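Local coordinates for proline dehydrogenase (Bradyrhizobium japonicum USDA 110, PDB 3HAZ), which probably oxidises proline to glutamate in two steps, pairing an FAD-dependent proline dehydrogenase with an NAD-dependent 1-pyrroline-5-carboxylate dehydrogenase in one chain, at residues N398-A403 / L484-D489; K535-D540 / R588-I593. All coordinates share one frame; numbering follows the deposited sequence.

How the interactions relate
Interactions 1 and 2 follow one another along the chain: the first is complete at Asp489 before the second begins at Lys535, and helices 487-491 and 524-536 are consecutive. In space they are separate, with centres 52 Å apart and nearest atoms about 39 Å apart. Interaction 1 is tied to the FAD site of the proline dehydrogenase part, since Asn398 bonds the cofactor directly. Interaction 2 belongs to the aldehyde dehydrogenase part, at the surface and away from the FAD and NAD sites; its bound anion is a sulfate. An apolar side chain carries the first contact, a histidine-carboxylate bond the second.

Interaction 1: residues N398-A403 / L484-D489; sequences NALTVA and LQRPAD. With FAD (flavin-adenine dinucleotide), chain C.
At the FAD site of the proline dehydrogenase barrel, Leu400 of helix 399-409 inserts its forked tip against the backbone of Leu484 and Gln485 and the Pro487 ring, contributing more than half of the 168 Å² buried between the segments. Its CG stands opposite the backbone N (chi1 180°), which carries both methyls across to those residues. CD2 abuts the backbone, 3.3 Å from Gln485 O, and reaches the ring of Pro487 at CD. CD1 sits over one guanidinium face of Arg486, displaced toward its rim and 4.1 Å from NH1, and Leu400 CD1 also lies 4.4 Å from Leu484 CD2. The guanidinium is fixed in turn: NH1 donates to Leu484 O at 2.6 Å, with the acceptor in the guanidinium plane, and NE forms a salt bridge with Glu36 of helix 33-50.

Helix 399-409 follows strand 390-395 of the parallel barrel sheet, and Asn398, in the connection between them, is its N-cap. Asn398 OD1 receives Thr401 N at 2.9 Å and 165°, the donor lying above the carbonyl plane; a second bond, from Leu400 N, is weak. The same amide turns ND2 to the cofactor and donates to FAD O2A at 2.9 Å in a nearly straight bond (172°). With an alanine here, the diphosphate would probably lose this donor and the first N-H groups of the helix their side-chain cap. Elsewhere on the helix, Thr401 OG1 bonds Lys344 NZ, linking the first turn to another FAD-binding residue.

Interaction 2: residues K535-D540 / R588-I593; sequences KAETGD and RSAHFI. With SO4 (sulfate ion), chain H.
Glu537 lays its side chain over the start of helix 589-598, overlapping the Ala590-His591 backbone before its carboxylate reaches the imidazole. Its CG is 3.5 Å from His591 N, and it meets Ala590 CB at 4.1 Å, so aliphatic contact accompanies the polar one. A bend at CG (chi2 -65°) turns the carboxylate across the His591 side chain, which the Glu537 side chain crosses at about a right angle, bringing OE1 within 3.2 Å of ND1. There ND1 donates to OE1 with an N-H...O angle of 148°. The acceptor lies near the imidazole plane, at the ring edge, but the donor approaches from above the carboxylate plane; the two flat groups stand 88° apart, almost perpendicular. The nearby negative charge would tend to favour a protonated imidazole.

The second oxygen is linked to the helix through water: water 1 accepts from His591 N at 3.3 Å and donates weakly to Glu537 OE2. The carboxylate thus holds the ring directly and a backbone N-H in the first turn of the helix through a weakly bound water, at an end where the helix dipole would probably favour a negative group.

Arg588, the N-cap residue, leads away from Glu537 to a sulfate that probably came from the crystallisation liquor. Its extended chain presents one guanidinium edge, NE donating to SO4 O2 at 3.1 Å and NH1 to SO4 O4 at 2.9 Å, both nearly straight. Ser587 also bonds this ion, and Glu701 forms a salt bridge with the same NH1.

With Glu537 in the chain following helix 524-536, the contact is a surface histidine-carboxylate hydrogen bond tying that chain to the first turn of helix 589-598 in the aldehyde dehydrogenase part.

Interaction 1: residues N398-A403 / L484-D489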
ATOM      1  N   ASN A 398      20.043  30.988 -23.444  1.00 21.21           N
ATOM      2  CA  ASN A 398      19.151  29.901 -23.834  1.00 19.23           C
ATOM      3  C   ASN A 398      18.890  29.939 -25.346  1.00 18.08           C
ATOM      4  O   ASN A 398      18.353  30.923 -25.852  1.00 19.64           O
ATOM      5  CB  ASN A 398      17.847  30.022 -23.038  1.00 17.79           C
ATOM      6  CG  ASN A 398      16.829  28.949 -23.394  1.00 17.28           C
ATOM      7  OD1 ASN A 398      16.650  28.602 -24.558  1.00 22.25           O
ATOM      8  ND2 ASN A 398      16.144  28.434 -22.381  1.00 14.98           N
ATOM      9  N   ALA A 399      19.278  28.876 -26.058  1.00 20.53           N
ATOM     10  CA  ALA A 399      19.166  28.824 -27.530  1.00 23.86           C
ATOM     11  C   ALA A 399      17.731  28.927 -28.053  1.00 18.90           C
ATOM     12  O   ALA A 399      17.475  29.552 -29.086  1.00 19.31           O
ATOM     13  CB  ALA A 399      19.829  27.561 -28.078  1.00 20.91           C
ATOM     14  N   LEU A 400      16.802  28.308 -27.339  1.00 19.86           N
ATOM     15  CA  LEU A 400      15.392  28.373 -27.705  1.00 23.04           C
ATOM     16  C   LEU A 400      14.847  29.789 -27.491  1.00 26.48           C
ATOM     17  O   LEU A 400      14.099  30.313 -28.320  1.00 23.18           O
ATOM     18  CB  LEU A 400      14.577  27.371 -26.888  1.00 23.05           C
ATOM     19  CG  LEU A 400      13.073  27.357 -27.188  1.00 28.40           C
ATOM     20  CD1 LEU A 400      12.810  27.044 -28.662  1.00 23.63           C
ATOM     21  CD2 LEU A 400      12.347  26.370 -26.285  1.00 27.13           C
ATOM     22  N   THR A 401      15.224  30.406 -26.375  1.00 17.79           N
ATOM     23  CA  THR A 401      14.797  31.772 -26.098  1.00 22.24           C
ATOM     24  C   THR A 401      15.314  32.703 -27.190  1.00 24.61           C
ATOM     25  O   THR A 401      14.564  33.525 -27.725  1.00 25.49           O
ATOM     26  CB  THR A 401      15.296  32.256 -24.728  1.00 19.89           C
ATOM     27  OG1 THR A 401      14.915  31.311 -23.723  1.00 18.19           O
ATOM     28  CG2 THR A 401      14.707  33.616 -24.385  1.00 22.30           C
ATOM     29  N   VAL A 402      16.595  32.564 -27.522  1.00 24.97           N
ATOM     30  CA  VAL A 402      17.196  33.384 -28.565  1.00 20.34           C
ATOM     31  C   VAL A 402      16.468  33.194 -29.894  1.00 25.46           C
ATOM     32  O   VAL A 402      16.057  34.172 -30.520  1.00 25.16           O
ATOM     33  CB  VAL A 402      18.698  33.080 -28.771  1.00 17.05           C
ATOM     34  CG1 VAL A 402      19.206  33.787 -30.023  1.00 20.56           C
ATOM     35  CG2 VAL A 402      19.519  33.506 -27.552  1.00 18.05           C
ATOM     36  N   ALA A 403      16.311  31.942 -30.319  1.00 22.95           N
ATOM     37  CA  ALA A 403      15.664  31.638 -31.603  1.00 23.84           C
ATOM     38  C   ALA A 403      14.242  32.182 -31.662  1.00 27.20           C
ATOM     39  O   ALA A 403      13.773  32.611 -32.717  1.00 25.50           O
ATOM     40  CB  ALA A 403      15.655  30.130 -31.860  1.00 23.35           C
ATOM     41  N   LEU A 484      14.361  21.754 -26.810  1.00 28.15           N
ATOM     42  CA  LEU A 484      13.527  22.498 -27.751  1.00 28.33           C
ATOM     43  C   LEU A 484      12.043  22.470 -27.409  1.00 29.30           C
ATOM     44  O   LEU A 484      11.218  23.016 -28.145  1.00 29.25           O
ATOM     45  CB  LEU A 484      13.725  21.954 -29.164  1.00 31.06           C
ATOM     46  CG  LEU A 484      15.087  22.241 -29.791  1.00 40.97           C
ATOM     47  CD1 LEU A 484      15.073  21.894 -31.271  1.00 43.66           C
ATOM     48  CD2 LEU A 484      15.444  23.700 -29.580  1.00 39.03           C
ATOM     49  N   GLN A 485      11.701  21.817 -26.307  1.00 29.09           N
ATOM     50  CA  GLN A 485      10.315  21.767 -25.867  1.00 37.95           C
ATOM     51  C   GLN A 485       9.813  23.186 -25.654  1.00 40.23           C
ATOM     52  O   GLN A 485      10.462  23.983 -24.973  1.00 35.30           O
ATOM     53  CB  GLN A 485      10.203  20.987 -24.557  1.00 46.53           C
ATOM     54  CG  GLN A 485       8.784  20.881 -24.014  1.00 53.33           C
ATOM     55  CD  GLN A 485       8.747  20.661 -22.511  1.00 59.51           C
ATOM     56  OE1 GLN A 485       7.925  19.895 -22.002  1.00 60.89           O
ATOM     57  NE2 GLN A 485       9.644  21.333 -21.790  1.00 53.48           N
ATOM     58  N   ARG A 486       8.666  23.511 -26.237  1.00 36.53           N
ATOM     59  CA  ARG A 486       8.079  24.824 -26.003  1.00 38.24           C
ATOM     60  C   ARG A 486       7.516  24.938 -24.585  1.00 39.00           C
ATOM     61  O   ARG A 486       6.937  23.984 -24.060  1.00 33.64           O
ATOM     62  CB  ARG A 486       7.021  25.154 -27.055  1.00 42.86           C
ATOM     63  CG  ARG A 486       7.561  25.959 -28.241  1.00 52.79           C
ATOM     64  CD  ARG A 486       8.896  25.418 -28.746  1.00 51.56           C
ATOM     65  NE  ARG A 486       9.106  25.704 -30.164  1.00 55.66           N
ATOM     66  CZ  ARG A 486       9.952  25.038 -30.947  1.00 56.47           C
ATOM     67  NH1 ARG A 486      10.674  24.043 -30.449  1.00 56.54           N
ATOM     68  NH2 ARG A 486      10.078  25.361 -32.229  1.00 54.06           N
ATOM     69  N   PRO A 487       7.713  26.105 -23.953  1.00 35.59           N
ATOM     70  CA  PRO A 487       7.269  26.344 -22.575  1.00 33.99           C
ATOM     71  C   PRO A 487       5.774  26.088 -22.391  1.00 29.36           C
ATOM     72  O   PRO A 487       5.375  25.477 -21.399  1.00 24.17           O
ATOM     73  CB  PRO A 487       7.604  27.823 -22.358  1.00 34.74           C
ATOM     74  CG  PRO A 487       8.791  28.060 -23.261  1.00 29.58           C
ATOM     75  CD  PRO A 487       8.512  27.228 -24.482  1.00 32.81           C
ATOM     76  N   ALA A 488       4.964  26.548 -23.336  1.00 27.46           N
ATOM     77  CA  ALA A 488       3.524  26.322 -23.284  1.00 29.50           C
ATOM     78  C   ALA A 488       3.184  24.833 -23.208  1.00 38.34           C
ATOM     79  O   ALA A 488       2.202  24.447 -22.578  1.00 36.90           O
ATOM     80  CB  ALA A 488       2.833  26.970 -24.483  1.00 31.11           C
ATOM     81  N   ASP A 489       4.001  23.997 -23.842  1.00 39.76           N
ATOM     82  CA  ASP A 489       3.741  22.559 -23.849  1.00 40.47           C
ATOM     83  C   ASP A 489       4.154  21.888 -22.549  1.00 39.64           C
ATOM     84  O   ASP A 489       3.752  20.759 -22.267  1.00 46.35           O
ATOM     85  CB  ASP A 489       4.433  21.895 -25.038  1.00 43.04           C
ATOM     86  CG  ASP A 489       3.809  22.288 -26.362  1.00 42.08           C
ATOM     87  OD1 ASP A 489       2.596  22.596 -26.372  1.00 45.97           O
ATOM     88  OD2 ASP A 489       4.528  22.296 -27.382  1.00 35.30           O
TER
HETATM   89  PA  FAD C2001      17.734  29.585 -18.595  1.00 18.91           P
HETATM   90  O1A FAD C2001      18.434  28.163 -18.199  1.00 21.34           O
HETATM   91  O2A FAD C2001      16.873  29.481 -19.772  1.00 25.24           O
HETATM   92  O5B FAD C2001      16.823  30.081 -17.343  1.00 22.31           O
HETATM   93  C5B FAD C2001      17.420  30.135 -16.079  1.00 24.04           C
HETATM   94  C4B FAD C2001      16.509  30.900 -15.110  1.00 20.13           C
HETATM   95  O4B FAD C2001      14.997  30.674 -15.155  1.00 18.48           O
HETATM   96  C3B FAD C2001      16.866  31.496 -13.888  1.00 19.76           C
HETATM   97  O3B FAD C2001      18.056  32.263 -13.827  1.00 17.71           O
HETATM   98  C2B FAD C2001      15.563  32.024 -13.343  1.00 19.79           C
HETATM   99  O2B FAD C2001      15.328  33.414 -13.473  1.00 18.92           O
HETATM  100  C1B FAD C2001      14.513  31.140 -13.913  1.00 19.68           C
HETATM  101  N9A FAD C2001      14.110  29.976 -13.145  1.00 23.84           N
HETATM  102  C8A FAD C2001      14.872  28.865 -12.795  1.00 22.43           C
HETATM  103  N7A FAD C2001      14.057  28.001 -12.114  1.00 17.56           N
HETATM  104  C5A FAD C2001      12.772  28.588 -12.048  1.00 18.78           C
HETATM  105  C6A FAD C2001      11.477  28.129 -11.436  1.00 19.68           C
HETATM  106  N6A FAD C2001      11.397  26.849 -10.742  1.00 21.45           N
HETATM  107  N1A FAD C2001      10.399  28.876 -11.524  1.00 22.84           N
HETATM  108  C2A FAD C2001      10.444  30.112 -12.199  1.00 18.24           C
HETATM  109  N3A FAD C2001      11.688  30.555 -12.785  1.00 24.31           N
HETATM  110  C4A FAD C2001      12.812  29.773 -12.693  1.00 20.28           C
HETATM  111  N1  FAD C2001      19.304  38.994 -13.505  1.00 17.50           N
HETATM  112  C2  FAD C2001      18.804  39.856 -12.559  1.00 14.53           C
HETATM  113  O2  FAD C2001      17.934  39.383 -11.600  1.00 20.11           O
HETATM  114  N3  FAD C2001      19.226  41.228 -12.547  1.00 23.87           N
HETATM  115  C4  FAD C2001      20.121  41.681 -13.476  1.00 19.21           C
HETATM  116  O4  FAD C2001      20.481  43.035 -13.505  1.00 21.37           O
HETATM  117  C4X FAD C2001      20.641  40.783 -14.470  1.00 17.76           C
HETATM  118  N5  FAD C2001      21.614  41.266 -15.499  1.00 17.46           N
HETATM  119  C5X FAD C2001      22.120  40.365 -16.467  1.00 22.61           C
HETATM  120  C6  FAD C2001      23.083  40.840 -17.471  1.00 20.96           C
HETATM  121  C7  FAD C2001      23.583  39.939 -18.440  1.00 21.13           C
HETATM  122  C7M FAD C2001      24.595  40.437 -19.459  1.00 18.23           C
HETATM  123  C8  FAD C2001      23.137  38.526 -18.449  1.00 25.68           C
HETATM  124  C8M FAD C2001      23.668  37.523 -19.487  1.00 22.32           C
HETATM  125  C9  FAD C2001      22.217  38.076 -17.487  1.00 21.59           C
HETATM  126  C9A FAD C2001      21.697  39.006 -16.468  1.00 22.86           C
HETATM  127  N10 FAD C2001      20.739  38.544 -15.461  1.00 20.92           N
HETATM  128  C10 FAD C2001      20.228  39.470 -14.477  1.00 17.95           C
HETATM  129  C1' FAD C2001      20.123  37.179 -15.515  1.00 19.82           C
HETATM  130  C2' FAD C2001      20.837  36.072 -14.698  1.00 19.73           C
HETATM  131  O2' FAD C2001      22.149  36.496 -14.342  1.00 17.38           O
HETATM  132  C3' FAD C2001      20.827  34.766 -15.508  1.00 20.59           C
HETATM  133  O3' FAD C2001      21.822  34.816 -16.524  1.00 21.57           O
HETATM  134  C4' FAD C2001      19.435  34.470 -16.174  1.00 25.15           C
HETATM  135  O4' FAD C2001      18.309  34.602 -15.378  1.00 20.49           O
HETATM  136  C5' FAD C2001      19.438  33.127 -16.952  1.00 22.17           C
HETATM  137  O5' FAD C2001      18.460  33.082 -17.979  1.00 29.89           O
HETATM  138  P   FAD C2001      18.796  32.164 -19.319  1.00 19.02           P
HETATM  139  O1P FAD C2001      17.582  32.362 -20.446  1.00 29.81           O
HETATM  140  O2P FAD C2001      20.113  32.532 -19.852  1.00 17.83           O
HETATM  141  O3P FAD C2001      18.965  30.626 -18.797  1.00 26.15           O

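Interaction 2: residues K535-D540 / R588-I593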
ATOM      1  N   LYS A 535      -1.201  53.188  13.144  1.00 33.70           N
ATOM      2  CA  LYS A 535      -1.384  54.573  13.552  1.00 41.87           C
ATOM      3  C   LYS A 535      -2.814  54.811  14.036  1.00 43.40           C
ATOM      4  O   LYS A 535      -3.047  55.579  14.968  1.00 38.01           O
ATOM      5  CB  LYS A 535      -1.041  55.524  12.404  1.00 42.87           C
ATOM      6  CG  LYS A 535      -1.162  56.996  12.776  1.00 53.64           C
ATOM      7  CD  LYS A 535      -0.774  57.900  11.620  1.00 61.14           C
ATOM      8  CE  LYS A 535      -0.906  59.364  12.008  1.00 71.01           C
ATOM      9  NZ  LYS A 535      -0.178  59.670  13.273  1.00 74.48           N
ATOM     10  N   ALA A 536      -3.769  54.136  13.403  1.00 47.57           N
ATOM     11  CA  ALA A 536      -5.175  54.277  13.763  1.00 49.73           C
ATOM     12  C   ALA A 536      -5.465  53.751  15.169  1.00 48.34           C
ATOM     13  O   ALA A 536      -6.398  54.207  15.823  1.00 46.86           O
ATOM     14  CB  ALA A 536      -6.056  53.576  12.739  1.00 49.77           C
ATOM     15  N   GLU A 537      -4.671  52.787  15.624  1.00 51.76           N
ATOM     16  CA  GLU A 537      -4.865  52.208  16.950  1.00 52.44           C
ATOM     17  C   GLU A 537      -4.309  53.125  18.031  1.00 65.25           C
ATOM     18  O   GLU A 537      -3.123  53.457  18.032  1.00 61.63           O
ATOM     19  CB  GLU A 537      -4.232  50.821  17.040  1.00 42.40           C
ATOM     20  CG  GLU A 537      -4.924  49.779  16.183  1.00 43.47           C
ATOM     21  CD  GLU A 537      -6.344  49.495  16.640  1.00 52.20           C
ATOM     22  OE1 GLU A 537      -6.609  49.562  17.860  1.00 55.14           O
ATOM     23  OE2 GLU A 537      -7.197  49.198  15.777  1.00 53.85           O
ATOM     24  N   THR A 538      -5.180  53.528  18.948  1.00 84.94           N
ATOM     25  CA  THR A 538      -4.837  54.522  19.956  1.00 97.92           C
ATOM     26  C   THR A 538      -4.579  53.886  21.321  1.00109.66           C
ATOM     27  O   THR A 538      -5.048  52.783  21.608  1.00110.70           O
ATOM     28  CB  THR A 538      -5.952  55.577  20.087  1.00 97.91           C
ATOM     29  OG1 THR A 538      -5.376  56.861  20.356  1.00 99.13           O
ATOM     30  CG2 THR A 538      -6.925  55.199  21.199  1.00 96.49           C
ATOM     31  N   GLY A 539      -3.826  54.593  22.159  1.00118.44           N
ATOM     32  CA  GLY A 539      -3.506  54.114  23.491  1.00123.83           C
ATOM     33  C   GLY A 539      -2.894  55.200  24.356  1.00128.20           C
ATOM     34  O   GLY A 539      -1.736  55.575  24.173  1.00127.71           O
ATOM     35  N   ASP A 540      -3.679  55.707  25.301  1.00131.55           N
ATOM     36  CA  ASP A 540      -3.211  56.755  26.200  1.00134.17           C
ATOM     37  C   ASP A 540      -2.206  56.199  27.201  1.00137.54           C
ATOM     38  O   ASP A 540      -1.397  56.943  27.759  1.00139.67           O
ATOM     39  CB  ASP A 540      -4.391  57.394  26.936  1.00133.40           C
ATOM     40  N   ARG A 588      -6.451  41.160  14.949  1.00 32.10           N
ATOM     41  CA  ARG A 588      -6.249  42.432  15.640  1.00 30.11           C
ATOM     42  C   ARG A 588      -4.774  42.829  15.703  1.00 29.37           C
ATOM     43  O   ARG A 588      -4.350  43.555  16.605  1.00 36.10           O
ATOM     44  CB  ARG A 588      -6.861  42.376  17.042  1.00 22.88           C
ATOM     45  CG  ARG A 588      -8.349  42.052  17.032  1.00 31.94           C
ATOM     46  CD  ARG A 588      -8.871  41.658  18.408  1.00 35.00           C
ATOM     47  NE  ARG A 588     -10.269  41.242  18.336  1.00 38.75           N
ATOM     48  CZ  ARG A 588     -10.972  40.780  19.364  1.00 39.04           C
ATOM     49  NH1 ARG A 588     -12.239  40.430  19.194  1.00 39.43           N
ATOM     50  NH2 ARG A 588     -10.411  40.664  20.560  1.00 36.08           N
ATOM     51  N   SER A 589      -4.002  42.364  14.726  1.00 31.41           N
ATOM     52  CA  SER A 589      -2.558  42.586  14.707  1.00 31.47           C
ATOM     53  C   SER A 589      -2.160  44.056  14.860  1.00 30.50           C
ATOM     54  O   SER A 589      -1.179  44.373  15.535  1.00 28.69           O
ATOM     55  CB  SER A 589      -1.960  42.021  13.421  1.00 25.48           C
ATOM     56  OG  SER A 589      -2.656  42.526  12.295  1.00 30.08           O
ATOM     57  N   ALA A 590      -2.916  44.954  14.238  1.00 29.34           N
ATOM     58  CA  ALA A 590      -2.575  46.373  14.285  1.00 31.64           C
ATOM     59  C   ALA A 590      -2.626  46.898  15.717  1.00 30.64           C
ATOM     60  O   ALA A 590      -1.739  47.631  16.156  1.00 31.55           O
ATOM     61  CB  ALA A 590      -3.497  47.185  13.378  1.00 31.15           C
ATOM     62  N   HIS A 591      -3.676  46.510  16.434  1.00 31.02           N
ATOM     63  CA  HIS A 591      -3.860  46.877  17.827  1.00 33.40           C
ATOM     64  C   HIS A 591      -2.699  46.387  18.686  1.00 32.76           C
ATOM     65  O   HIS A 591      -2.131  47.142  19.472  1.00 32.19           O
ATOM     66  CB  HIS A 591      -5.182  46.294  18.335  1.00 32.82           C
ATOM     67  CG  HIS A 591      -5.426  46.514  19.794  1.00 39.01           C
ATOM     68  ND1 HIS A 591      -5.780  47.741  20.312  1.00 51.23           N
ATOM     69  CD2 HIS A 591      -5.398  45.656  20.841  1.00 40.40           C
ATOM     70  CE1 HIS A 591      -5.945  47.633  21.620  1.00 49.60           C
ATOM     71  NE2 HIS A 591      -5.716  46.378  21.966  1.00 46.29           N
ATOM     72  N   PHE A 592      -2.343  45.117  18.534  1.00 27.69           N
ATOM     73  CA  PHE A 592      -1.254  44.548  19.322  1.00 33.29           C
ATOM     74  C   PHE A 592       0.122  45.054  18.891  1.00 29.78           C
ATOM     75  O   PHE A 592       1.011  45.239  19.721  1.00 32.25           O
ATOM     76  CB  PHE A 592      -1.314  43.018  19.311  1.00 28.36           C
ATOM     77  CG  PHE A 592      -2.388  42.461  20.198  1.00 29.14           C
ATOM     78  CD1 PHE A 592      -3.631  42.131  19.684  1.00 33.16           C
ATOM     79  CD2 PHE A 592      -2.160  42.287  21.554  1.00 34.05           C
ATOM     80  CE1 PHE A 592      -4.628  41.630  20.503  1.00 33.78           C
ATOM     81  CE2 PHE A 592      -3.155  41.783  22.383  1.00 31.29           C
ATOM     82  CZ  PHE A 592      -4.389  41.453  21.854  1.00 34.09           C
ATOM     83  N   ILE A 593       0.300  45.276  17.594  1.00 26.91           N
ATOM     84  CA  ILE A 593       1.542  45.864  17.108  1.00 26.59           C
ATOM     85  C   ILE A 593       1.682  47.269  17.695  1.00 26.54           C
ATOM     86  O   ILE A 593       2.771  47.672  18.109  1.00 32.88           O
ATOM     87  CB  ILE A 593       1.593  45.902  15.571  1.00 29.83           C
ATOM     88  CG1 ILE A 593       1.806  44.489  15.018  1.00 31.40           C
ATOM     89  CG2 ILE A 593       2.708  46.842  15.084  1.00 32.04           C
ATOM     90  CD1 ILE A 593       1.678  44.392  13.511  1.00 30.07           C
TER
HETATM   91  S   SO4 H1003     -12.802  40.774  15.343  1.00 85.02           S
HETATM   92  O1  SO4 H1003     -12.257  39.510  14.852  1.00 84.61           O
HETATM   93  O2  SO4 H1003     -11.712  41.707  15.622  1.00 83.87           O
HETATM   94  O3  SO4 H1003     -13.687  41.343  14.330  1.00 84.84           O
HETATM   95  O4  SO4 H1003     -13.557  40.537  16.571  1.00 85.44           O
HETATM   96  O   HOH W   1      -6.665  45.792  15.238  1.00 38.95           O